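TetR-family transcriptional regulator (Pectobacterium atrosepticum, PDB 2HYT) probably binds cis-regulatory DNA through a helix-turn-helix motif and controls transcription, as other TetR-family regulators do. Local coordinates at residues A[121-124]-A[125-128]; A[74-77]-A[78-81]; A[88-91]-A[92-96]; A[136-139]-A[140-144]. All blocks are in the same frame, centred on the assembly; numbering follows the deposited sequence.

In the fold
Along the chain the order is contact 2, contact 3, contact 1, contact 4. Contact 2 lies in the last turns of helix 56-81, and contact 3 lies on helix 85-98, which follows it. Their centres are 9 Å apart and they touch: Ser-79 meets Arg-92, and Ile-78 packs on Ala-95. Contacts 1 and 4 occupy the two ends of helix 122-141, with centres 23 Å apart and no touch. Contact 4 reaches contact 3 through Leu-139 and Ile-136, which pack on Phe-89. Contact 1 touches none of the others but faces the second subunit. Together they sample the helical C-terminal region, one edge of which, at contact 1, meets the second subunit.

Contact 1 of 4, residues A[121-124]-A[125-128]; sequences SPDS and QRHC
The guanidinium of Arg-126 has the backbone oxygen of Pro-122 over the centre of one face, 3.6 Å above the plane. In plane at its edge sits water 1, which accepts from Arg-126 NE. The carboxylate of Asp-123 stands steeply to this group, the two planes being 77° apart. This is the first turn of helix 122-141, with Ser-121 as its N-cap. Ser-121 OG accepts from Ser-124 N at 3.0 Å, and Gln-125 N bonds to Ser-121 O, so its hydroxyl and its carbonyl oxygen both hold the turn.

Across the turn runs an i to i+3 salt bridge. Arg-126 NH2 donates to Asp-123 OD1 at 2.8 Å, on the anti side of the carboxylate and tilted out of its plane. The arginine bends at chi3 (-72°), which folds its end back over the start of the helix. There Arg-126 NH1 lies 3.6 Å from Pro-122 CB. NH1 also forms a salt bridge with Glu-170 of the second subunit, so this arginine joins the helix start to the dimer interface. Gln-125 reaches the second subunit too: NE2 bonds to Ala-120 O of its own chain, and OE1 accepts from Arg-114 of the second subunit. The acidic Asp-123 near the helix start probably interacts favourably with the helix dipole. Farther along, Cys-128 N donates to Ser-124 O at 3.0 Å.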
loop_
_atom_site.group_PDB
_atom_site.type_symbol
_atom_site.label_atom_id
_atom_site.label_comp_id
_atom_site.label_asym_id
_atom_site.label_seq_id
_atom_site.Cartn_x
_atom_site.Cartn_y
_atom_site.Cartn_z
ATOM N N SER A 121 5.417 -6.784 2.572
ATOM C CA SER A 121 5.469 -7.709 1.457
ATOM C C SER A 121 4.046 -8.061 1.002
ATOM O O SER A 121 3.143 -8.024 1.807
ATOM C CB SER A 121 6.189 -8.999 1.846
ATOM O OG SER A 121 5.534 -9.667 2.899
ATOM N N PRO A 122 3.859 -8.408 -0.286
ATOM C CA PRO A 122 2.571 -8.955 -0.712
ATOM C C PRO A 122 2.095 -10.116 0.169
ATOM O O PRO A 122 0.895 -10.217 0.476
ATOM C CB PRO A 122 2.841 -9.385 -2.155
ATOM C CG PRO A 122 3.882 -8.377 -2.625
ATOM C CD PRO A 122 4.772 -8.224 -1.432
ATOM N N ASP A 123 3.007 -10.978 0.611
ATOM C CA ASP A 123 2.611 -12.077 1.493
ATOM C C ASP A 123 2.033 -11.557 2.808
ATOM O O ASP A 123 1.010 -12.076 3.296
ATOM C CB ASP A 123 3.791 -12.985 1.823
ATOM C CG ASP A 123 4.087 -14.011 0.744
ATOM O OD1 ASP A 123 3.300 -14.187 -0.229
ATOM O OD2 ASP A 123 5.142 -14.673 0.915
ATOM N N SER A 124 2.721 -10.572 3.405
ATOM C CA SER A 124 2.288 -9.967 4.668
ATOM C C SER A 124 0.921 -9.305 4.505
ATOM O O SER A 124 0.052 -9.396 5.376
ATOM C CB SER A 124 3.289 -8.922 5.159
ATOM O OG SER A 124 2.805 -8.297 6.333
ATOM N N GLN A 125 0.747 -8.633 3.381
ATOM C CA GLN A 125 -0.528 -8.012 3.053
ATOM C C GLN A 125 -1.655 -9.059 2.962
ATOM O O GLN A 125 -2.737 -8.896 3.549
ATOM C CB GLN A 125 -0.407 -7.286 1.731
ATOM C CG GLN A 125 0.549 -6.085 1.793
ATOM C CD GLN A 125 0.719 -5.451 0.438
ATOM O OE1 GLN A 125 -0.244 -5.184 -0.242
ATOM N NE2 GLN A 125 1.936 -5.207 0.050
ATOM N N ARG A 126 -1.392 -10.163 2.264
ATOM C CA ARG A 126 -2.415 -11.197 2.105
ATOM C C ARG A 126 -2.742 -11.783 3.464
ATOM O O ARG A 126 -3.905 -12.092 3.746
ATOM C CB ARG A 126 -1.933 -12.264 1.124
ATOM C CG ARG A 126 -2.023 -11.752 -0.323
ATOM C CD ARG A 126 -1.739 -12.798 -1.396
ATOM N NE ARG A 126 -0.321 -13.149 -1.456
ATOM C CZ ARG A 126 0.566 -12.593 -2.282
ATOM N NH1 ARG A 126 0.213 -11.646 -3.138
ATOM N NH2 ARG A 126 1.825 -12.983 -2.240
ATOM N N HIS A 127 -1.734 -11.943 4.308
ATOM C CA HIS A 127 -1.965 -12.420 5.658
ATOM C C HIS A 127 -2.897 -11.495 6.503
ATOM O O HIS A 127 -3.801 -11.952 7.193
ATOM C CB HIS A 127 -0.623 -12.591 6.354
ATOM C CG HIS A 127 -0.699 -13.406 7.597
ATOM N ND1 HIS A 127 -0.648 -12.850 8.856
ATOM C CD2 HIS A 127 -0.839 -14.743 7.775
ATOM C CE1 HIS A 127 -0.751 -13.811 9.759
ATOM N NE2 HIS A 127 -0.860 -14.968 9.131
ATOM N N CYS A 128 -2.662 -10.196 6.428
ATOM C CA CYS A 128 -3.456 -9.226 7.150
ATOM C C CYS A 128 -4.881 -9.272 6.606
ATOM O O CYS A 128 -5.867 -9.155 7.363
ATOM C CB CYS A 128 -2.891 -7.818 6.961
ATOM S SG CYS A 128 -1.335 -7.487 7.761
HETATM O O HOH W 1 0.207 -15.207 0.353
HETATM O O HOH W 2 1.189 -9.948 8.397
#

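Contact 2 of 4, residues A[74-77]-A[78-81]; sequences RLQA and ISDT. With EDO (1,2-ethanediol), chain D.
Gln-76 NE2 donates to Asp-80 OD1 at 2.7 Å, the shortest sound polar bond here. The N-H...O angle is 148°. The oxygen lies in the plane of the glutamine amide, but NE2 comes to it from above the carboxylate plane. The two flat groups are turned 48° against each other. Gln-76 reaches its partner by a bend at chi2 (68°), which swings the amide along the helix toward the next turn. Gln-76 CG also lies 3.5 Å from Asp-80 OD2, so the carboxylate rests against the aliphatic part of the glutamine. The backbone bond from Asp-80 N to Gln-76 O joins the same two residues.

This i to i+4 pair lies on the last turns of helix 56-81, the long helix that leads from the N-terminal region into the C-terminal body. The bond from Ile-78 N to Arg-74 O is long at 3.3 Å, and that from Ser-79 N to Leu-75 O is weak. Ile-78 and Leu-75 meet loosely, at 4.5 Å between Ile-78 CD1 and Leu-75 CD2. Both turn to helix 85-98: Ile-78 packs on Cys-91 and Ala-95, Leu-75 on Tyr-96. Ser-79 OG is also tied to that helix, through a hydrogen bond with Arg-92.

Arg-74 forms a salt bridge with Glu-102 through NH2. At the edge of its guanidinium, Arg-74 NH1 donates to O1 of a 1,2-ethanediol at 3.1 Å. That molecule probably came from the crystallisation liquor, and Glu-104 also binds it.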
loop_
_atom_site.group_PDB
_atom_site.type_symbol
_atom_site.label_atom_id
_atom_site.label_comp_id
_atom_site.label_asym_id
_atom_site.label_seq_id
_atom_site.Cartn_x
_atom_site.Cartn_y
_atom_site.Cartn_z
ATOM N N ARG A 74 -1.990 -8.688 18.768
ATOM C CA ARG A 74 -2.626 -7.616 19.535
ATOM C C ARG A 74 -4.009 -7.238 18.942
ATOM O O ARG A 74 -5.023 -7.042 19.644
ATOM C CB ARG A 74 -1.719 -6.388 19.565
ATOM C CG ARG A 74 -0.525 -6.547 20.481
ATOM C CD ARG A 74 0.416 -5.333 20.338
ATOM N NE ARG A 74 -0.239 -4.083 20.695
ATOM C CZ ARG A 74 0.296 -2.874 20.525
ATOM N NH1 ARG A 74 1.482 -2.728 19.988
ATOM N NH2 ARG A 74 -0.404 -1.809 20.847
ATOM N N LEU A 75 -4.050 -7.170 17.624
ATOM C CA LEU A 75 -5.235 -6.784 16.916
ATOM C C LEU A 75 -6.312 -7.875 16.979
ATOM O O LEU A 75 -7.496 -7.571 17.185
ATOM C CB LEU A 75 -4.901 -6.427 15.474
ATOM C CG LEU A 75 -4.069 -5.159 15.346
ATOM C CD1 LEU A 75 -3.421 -5.187 13.967
ATOM C CD2 LEU A 75 -4.889 -3.885 15.603
ATOM N N GLN A 76 -5.907 -9.137 16.787
ATOM C CA GLN A 76 -6.838 -10.256 16.893
ATOM C C GLN A 76 -7.442 -10.283 18.292
ATOM O O GLN A 76 -8.653 -10.542 18.448
ATOM C CB GLN A 76 -6.123 -11.548 16.589
ATOM C CG GLN A 76 -7.025 -12.805 16.680
ATOM C CD GLN A 76 -8.060 -12.839 15.579
ATOM O OE1 GLN A 76 -7.737 -12.672 14.386
ATOM N NE2 GLN A 76 -9.304 -13.100 15.958
ATOM N N ALA A 77 -6.636 -9.994 19.314
ATOM C CA ALA A 77 -7.140 -9.979 20.687
ATOM C C ALA A 77 -8.210 -8.929 20.968
ATOM O O ALA A 77 -9.097 -9.140 21.793
ATOM C CB ALA A 77 -6.016 -9.826 21.666
ATOM N N ILE A 78 -8.123 -7.775 20.321
ATOM C CA ILE A 78 -9.138 -6.761 20.484
ATOM C C ILE A 78 -10.474 -7.299 20.007
ATOM O O ILE A 78 -11.501 -7.155 20.702
ATOM C CB ILE A 78 -8.757 -5.466 19.722
ATOM C CG1 ILE A 78 -7.564 -4.783 20.373
ATOM C CG2 ILE A 78 -9.991 -4.539 19.604
ATOM C CD1 ILE A 78 -6.956 -3.619 19.538
ATOM N N SER A 79 -10.526 -7.916 18.823
ATOM C CA SER A 79 -11.861 -8.337 18.345
ATOM C C SER A 79 -12.309 -9.626 19.035
ATOM O O SER A 79 -13.518 -9.865 19.226
ATOM C CB SER A 79 -11.922 -8.423 16.816
ATOM O OG SER A 79 -10.803 -9.072 16.287
ATOM N N ASP A 80 -11.358 -10.424 19.489
ATOM C CA ASP A 80 -11.689 -11.662 20.213
ATOM C C ASP A 80 -12.348 -11.365 21.563
ATOM O O ASP A 80 -13.243 -12.091 21.986
ATOM C CB ASP A 80 -10.456 -12.506 20.454
ATOM C CG ASP A 80 -10.036 -13.312 19.243
ATOM O OD1 ASP A 80 -10.791 -13.392 18.252
ATOM O OD2 ASP A 80 -8.956 -13.915 19.352
ATOM N N THR A 81 -11.911 -10.292 22.212
ATOM C CA THR A 81 -12.314 -10.000 23.575
ATOM C C THR A 81 -13.518 -9.096 23.609
ATOM O O THR A 81 -14.104 -8.866 24.675
ATOM C CB THR A 81 -11.169 -9.348 24.366
ATOM O OG1 THR A 81 -10.831 -8.068 23.833
ATOM C CG2 THR A 81 -9.968 -10.183 24.276
HETATM C C1 EDO D . 4.765 -4.693 18.245
HETATM O O1 EDO D . 3.597 -4.797 19.071
HETATM C C2 EDO D . 5.806 -3.935 19.072
HETATM O O2 EDO D . 6.262 -2.772 18.396
#

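Contact 3 of 4, residues A[88-91]-A[92-96]. With EDO (1,2-ethanediol), chain B.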
loop_
_atom_site.group_PDB
_atom_site.type_symbol
_atom_site.label_atom_id
_atom_site.label_comp_id
_atom_site.label_asym_id
_atom_site.label_seq_id
_atom_site.Cartn_x
_atom_site.Cartn_y
_atom_site.Cartn_z
ATOM N N GLY A 88 -15.973 -3.953 18.609
ATOM C CA GLY A 88 -14.678 -4.583 18.600
ATOM C C GLY A 88 -13.955 -4.380 17.261
ATOM O O GLY A 88 -12.727 -4.218 17.195
ATOM N N PHE A 89 -14.715 -4.422 16.177
ATOM C CA PHE A 89 -14.159 -4.189 14.839
ATOM C C PHE A 89 -13.702 -2.737 14.705
ATOM O O PHE A 89 -12.595 -2.493 14.225
ATOM C CB PHE A 89 -15.229 -4.551 13.784
ATOM C CG PHE A 89 -14.982 -3.936 12.436
ATOM C CD1 PHE A 89 -14.080 -4.478 11.594
ATOM C CD2 PHE A 89 -15.694 -2.819 12.019
ATOM C CE1 PHE A 89 -13.865 -3.927 10.331
ATOM C CE2 PHE A 89 -15.496 -2.275 10.774
ATOM C CZ PHE A 89 -14.557 -2.834 9.919
ATOM N N ARG A 90 -14.523 -1.786 15.143
ATOM C CA ARG A 90 -14.119 -0.344 15.131
ATOM C C ARG A 90 -12.871 -0.166 15.969
ATOM O O ARG A 90 -11.949 0.542 15.573
ATOM C CB ARG A 90 -15.227 0.554 15.672
ATOM C CG ARG A 90 -16.434 0.643 14.729
ATOM C CD ARG A 90 -17.563 1.537 15.304
ATOM N NE ARG A 90 -17.082 2.808 15.815
ATOM C CZ ARG A 90 -17.663 3.535 16.763
ATOM N NH1 ARG A 90 -18.799 3.144 17.326
ATOM N NH2 ARG A 90 -17.096 4.671 17.152
ATOM N N CYS A 91 -12.848 -0.782 17.144
ATOM C CA CYS A 91 -11.716 -0.643 18.045
ATOM C C CYS A 91 -10.436 -1.212 17.447
ATOM O O CYS A 91 -9.394 -0.617 17.592
ATOM C CB CYS A 91 -12.028 -1.332 19.356
ATOM S SG CYS A 91 -10.786 -1.097 20.577
ATOM N N ARG A 92 -10.551 -2.354 16.772
ATOM C CA ARG A 92 -9.418 -2.984 16.112
ATOM C C ARG A 92 -8.877 -2.081 14.983
ATOM O O ARG A 92 -7.644 -1.863 14.847
ATOM C CB ARG A 92 -9.838 -4.316 15.551
ATOM C CG ARG A 92 -8.782 -5.017 14.778
ATOM C CD ARG A 92 -9.172 -6.444 14.538
ATOM N NE ARG A 92 -8.437 -7.007 13.412
ATOM C CZ ARG A 92 -8.446 -8.290 13.093
ATOM N NH1 ARG A 92 -9.121 -9.171 13.817
ATOM N NH2 ARG A 92 -7.744 -8.682 12.027
ATOM N N CYS A 93 -9.795 -1.570 14.168
ATOM C CA CYS A 93 -9.396 -0.658 13.104
ATOM C C CYS A 93 -8.718 0.609 13.660
ATOM O O CYS A 93 -7.644 1.026 13.160
ATOM C CB CYS A 93 -10.565 -0.288 12.197
ATOM S SG CYS A 93 -11.249 -1.641 11.230
ATOM N N ARG A 94 -9.302 1.212 14.692
ATOM C CA ARG A 94 -8.680 2.395 15.305
ATOM C C ARG A 94 -7.308 2.067 15.900
ATOM O O ARG A 94 -6.375 2.859 15.823
ATOM C CB ARG A 94 -9.570 2.950 16.388
ATOM C CG ARG A 94 -10.811 3.625 15.859
ATOM C CD ARG A 94 -11.516 4.447 16.961
ATOM N NE ARG A 94 -11.870 3.634 18.134
ATOM C CZ ARG A 94 -13.068 3.088 18.361
ATOM N NH1 ARG A 94 -14.077 3.241 17.515
ATOM N NH2 ARG A 94 -13.249 2.380 19.465
ATOM N N ALA A 95 -7.202 0.892 16.517
ATOM C CA ALA A 95 -5.949 0.470 17.153
ATOM C C ALA A 95 -4.793 0.356 16.147
ATOM O O ALA A 95 -3.643 0.731 16.433
ATOM C CB ALA A 95 -6.163 -0.837 17.902
ATOM N N TYR A 96 -5.105 -0.079 14.927
ATOM C CA TYR A 96 -4.132 -0.123 13.861
ATOM C C TYR A 96 -3.536 1.267 13.580
ATOM O O TYR A 96 -2.306 1.432 13.394
ATOM C CB TYR A 96 -4.752 -0.721 12.600
ATOM C CG TYR A 96 -3.745 -0.987 11.544
ATOM C CD1 TYR A 96 -3.333 0.045 10.682
ATOM C CD2 TYR A 96 -3.179 -2.251 11.374
ATOM C CE1 TYR A 96 -2.365 -0.205 9.701
ATOM C CE2 TYR A 96 -2.232 -2.489 10.387
ATOM C CZ TYR A 96 -1.826 -1.442 9.558
ATOM O OH TYR A 96 -0.899 -1.585 8.539
HETATM C C1 EDO B . -6.363 -4.225 11.279
HETATM O O1 EDO B . -6.573 -5.563 11.782
HETATM C C2 EDO B . -5.603 -4.332 9.953
HETATM O O2 EDO B . -6.450 -4.886 8.908
#
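Phe-89 carries the sulfur of Cys-93 over one face of its ring, a sulfur-aromatic contact. Cys-93 SG stands 3.9 Å from the Phe-89 centroid and 25° off the normal, offset toward the rim. Phe-89 CE1 is the nearest ring atom, 3.6 Å from Cys-93 SG. The torsions bring the two together from successive turns: Phe-89 puts CG opposite its own N, while Cys-93 puts SG opposite its carbonyl carbon (chi1 -66°). Leu-135, Ile-136 and Leu-139 of helix 122-141 also pack on the ring.

Another side of the helix is basic. Arg-90 NH2 lies 3.4 Å from Arg-94 NH1, and their guanidinium planes are 77° apart. Glu-186 of helix 174-190 takes a salt bridge from each, to Arg-90 NE and Arg-94 NH1, and probably balances the two charges. Glu-87 pairs with Arg-90 NH1. One face of the Arg-94 guanidinium lies over the backbone, with Cys-91 CA 3.6 Å from the Arg-94 plane.

Arg-92 is buried and extended. Arg-92 NE donates to O1 of a 1,2-ethanediol at 2.9 Å, in the guanidinium plane. C2 of the same molecule lies 3.5 Å from Tyr-96 CD2. Arg-92 NH2 bonds to Ser-131 OG of helix 122-141, which helps to satisfy this buried group. The diol probably came from the crystallisation liquor. Helix 85-98, with helices 56-81, 122-141, 150-170 and 174-190 all packed against it, is a central element of the helical C-terminal domain of TetR-family regulators.

Contact 4 of 4, residues A[136-139]-A[140-144]; sequences IDNL and IRQGV
Ile-136 begins the contact with its CG2 branch, which lies 3.6 Å from Ile-140 CD1 one turn on. The two side chains cross at an angle. Ile-136 also packs on Leu-153 and Ile-157 of helix 150-170.

Asp-137, in the conformer given, forms an i to i+4 salt bridge. Arg-141 NE donates to Asp-137 OD1 at 2.8 Å, on the syn side and in the guanidinium plane. The two side chains run side by side, with carboxylate and guanidinium only 26° apart. Water 3 closes the other half of the pair in this conformer: it donates to Asp-137 OD2 at 2.6 Å and accepts from Arg-141 NH2.

Asn-138 follows with a second i to i+4 bond. Gln-142 NE2 donates to Asn-138 OD1 at 2.7 Å, although the amide planes stand at 90°. Asp-85 also accepts from that NE2.

Leu-139 accepts the long bond of a Schellman motif. Gly-143 takes positive phi (77°), and its N bonds to Ile-140 O. Val-144 N then bonds back to Leu-139 O at 3.0 Å. Val-144 CG1 comes to 4.2 Å from Leu-139 CD2, so Val-144, just past the glycine, still sets its side chain against the last turn.

The end of helix 122-141 is thus held by a salt bridge, an amide-amide hydrogen bond and apolar contacts at different points round the helix. The positive Arg-141 near the C-terminal end probably suits the helix dipole.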
loop_
_atom_site.group_PDB
_atom_site.type_symbol
_atom_site.label_atom_id
_atom_site.label_comp_id
_atom_site.label_asym_id
_atom_site.label_seq_id
_atom_site.Cartn_x
_atom_site.Cartn_y
_atom_site.Cartn_z
ATOM N N ILE A 136 -14.752 -9.890 9.106
ATOM C CA ILE A 136 -15.824 -9.445 8.222
ATOM C C ILE A 136 -16.842 -10.539 7.938
ATOM O O ILE A 136 -18.030 -10.279 7.974
ATOM C CB ILE A 136 -15.231 -8.848 6.922
ATOM C CG1 ILE A 136 -14.470 -7.597 7.279
ATOM C CG2 ILE A 136 -16.317 -8.591 5.901
ATOM C CD1 ILE A 136 -15.365 -6.464 7.795
ATOM N N ASP A 137 -16.379 -11.739 7.627
ATOM C CA ASP A 137 -17.241 -12.910 7.368
ATOM C C ASP A 137 -18.185 -13.111 8.554
ATOM O O ASP A 137 -19.399 -13.257 8.398
ATOM C CB ASP A 137 -16.343 -14.131 7.150
ATOM C CG ASP A 137 -17.101 -15.369 6.757
ATOM O OD1 ASP A 137 -17.817 -15.906 7.626
ATOM O OD2 ASP A 137 -16.923 -15.849 5.604
ATOM N N ASN A 138 -17.598 -13.107 9.753
ATOM C CA ASN A 138 -18.377 -13.212 10.979
ATOM C C ASN A 138 -19.457 -12.133 11.081
ATOM O O ASN A 138 -20.630 -12.457 11.362
ATOM C CB ASN A 138 -17.456 -13.233 12.193
ATOM C CG ASN A 138 -18.193 -13.193 13.509
ATOM O OD1 ASN A 138 -18.665 -12.153 13.921
ATOM N ND2 ASN A 138 -18.355 -14.342 14.133
ATOM N N LEU A 139 -19.096 -10.872 10.870
ATOM C CA LEU A 139 -20.038 -9.761 10.988
ATOM C C LEU A 139 -21.118 -9.793 9.925
ATOM O O LEU A 139 -22.262 -9.392 10.169
ATOM C CB LEU A 139 -19.284 -8.431 10.895
ATOM C CG LEU A 139 -18.359 -8.128 12.089
ATOM C CD1 LEU A 139 -17.380 -6.987 11.760
ATOM C CD2 LEU A 139 -19.188 -7.766 13.345
ATOM N N ILE A 140 -20.760 -10.272 8.731
ATOM C CA ILE A 140 -21.790 -10.465 7.697
ATOM C C ILE A 140 -22.764 -11.585 8.092
ATOM O O ILE A 140 -23.995 -11.440 8.001
ATOM C CB ILE A 140 -21.167 -10.702 6.311
ATOM C CG1 ILE A 140 -20.511 -9.420 5.829
ATOM C CG2 ILE A 140 -22.306 -11.129 5.325
ATOM C CD1 ILE A 140 -19.500 -9.624 4.670
ATOM N N ARG A 141 -22.223 -12.703 8.573
ATOM C CA ARG A 141 -23.059 -13.797 9.029
ATOM C C ARG A 141 -24.004 -13.364 10.161
ATOM O O ARG A 141 -25.154 -13.778 10.174
ATOM C CB ARG A 141 -22.182 -14.966 9.489
ATOM C CG ARG A 141 -21.533 -15.745 8.353
ATOM C CD ARG A 141 -20.702 -16.841 8.902
ATOM N NE ARG A 141 -20.016 -17.572 7.845
ATOM C CZ ARG A 141 -20.449 -18.707 7.327
ATOM N NH1 ARG A 141 -21.579 -19.246 7.745
ATOM N NH2 ARG A 141 -19.759 -19.294 6.369
ATOM N N GLN A 142 -23.531 -12.521 11.070
ATOM C CA GLN A 142 -24.341 -11.981 12.164
ATOM C C GLN A 142 -25.436 -11.006 11.718
ATOM O O GLN A 142 -26.363 -10.684 12.520
ATOM C CB GLN A 142 -23.446 -11.261 13.176
ATOM C CG GLN A 142 -22.542 -12.118 14.001
ATOM C CD GLN A 142 -22.057 -11.434 15.261
ATOM O OE1 GLN A 142 -22.880 -10.933 16.056
ATOM N NE2 GLN A 142 -20.748 -11.481 15.510
ATOM N N GLY A 143 -25.384 -10.564 10.466
ATOM C CA GLY A 143 -26.314 -9.557 9.963
ATOM C C GLY A 143 -25.974 -8.160 10.419
ATOM O O GLY A 143 -26.810 -7.242 10.281
ATOM N N VAL A 144 -24.767 -7.973 10.934
ATOM C CA VAL A 144 -24.310 -6.646 11.369
ATOM C C VAL A 144 -23.806 -5.821 10.185
ATOM O O VAL A 144 -24.165 -4.635 10.052
ATOM C CB VAL A 144 -23.207 -6.753 12.477
ATOM C CG1 VAL A 144 -22.599 -5.390 12.839
ATOM C CG2 VAL A 144 -23.791 -7.468 13.745
HETATM O O HOH W 3 -17.267 -18.348 5.203
#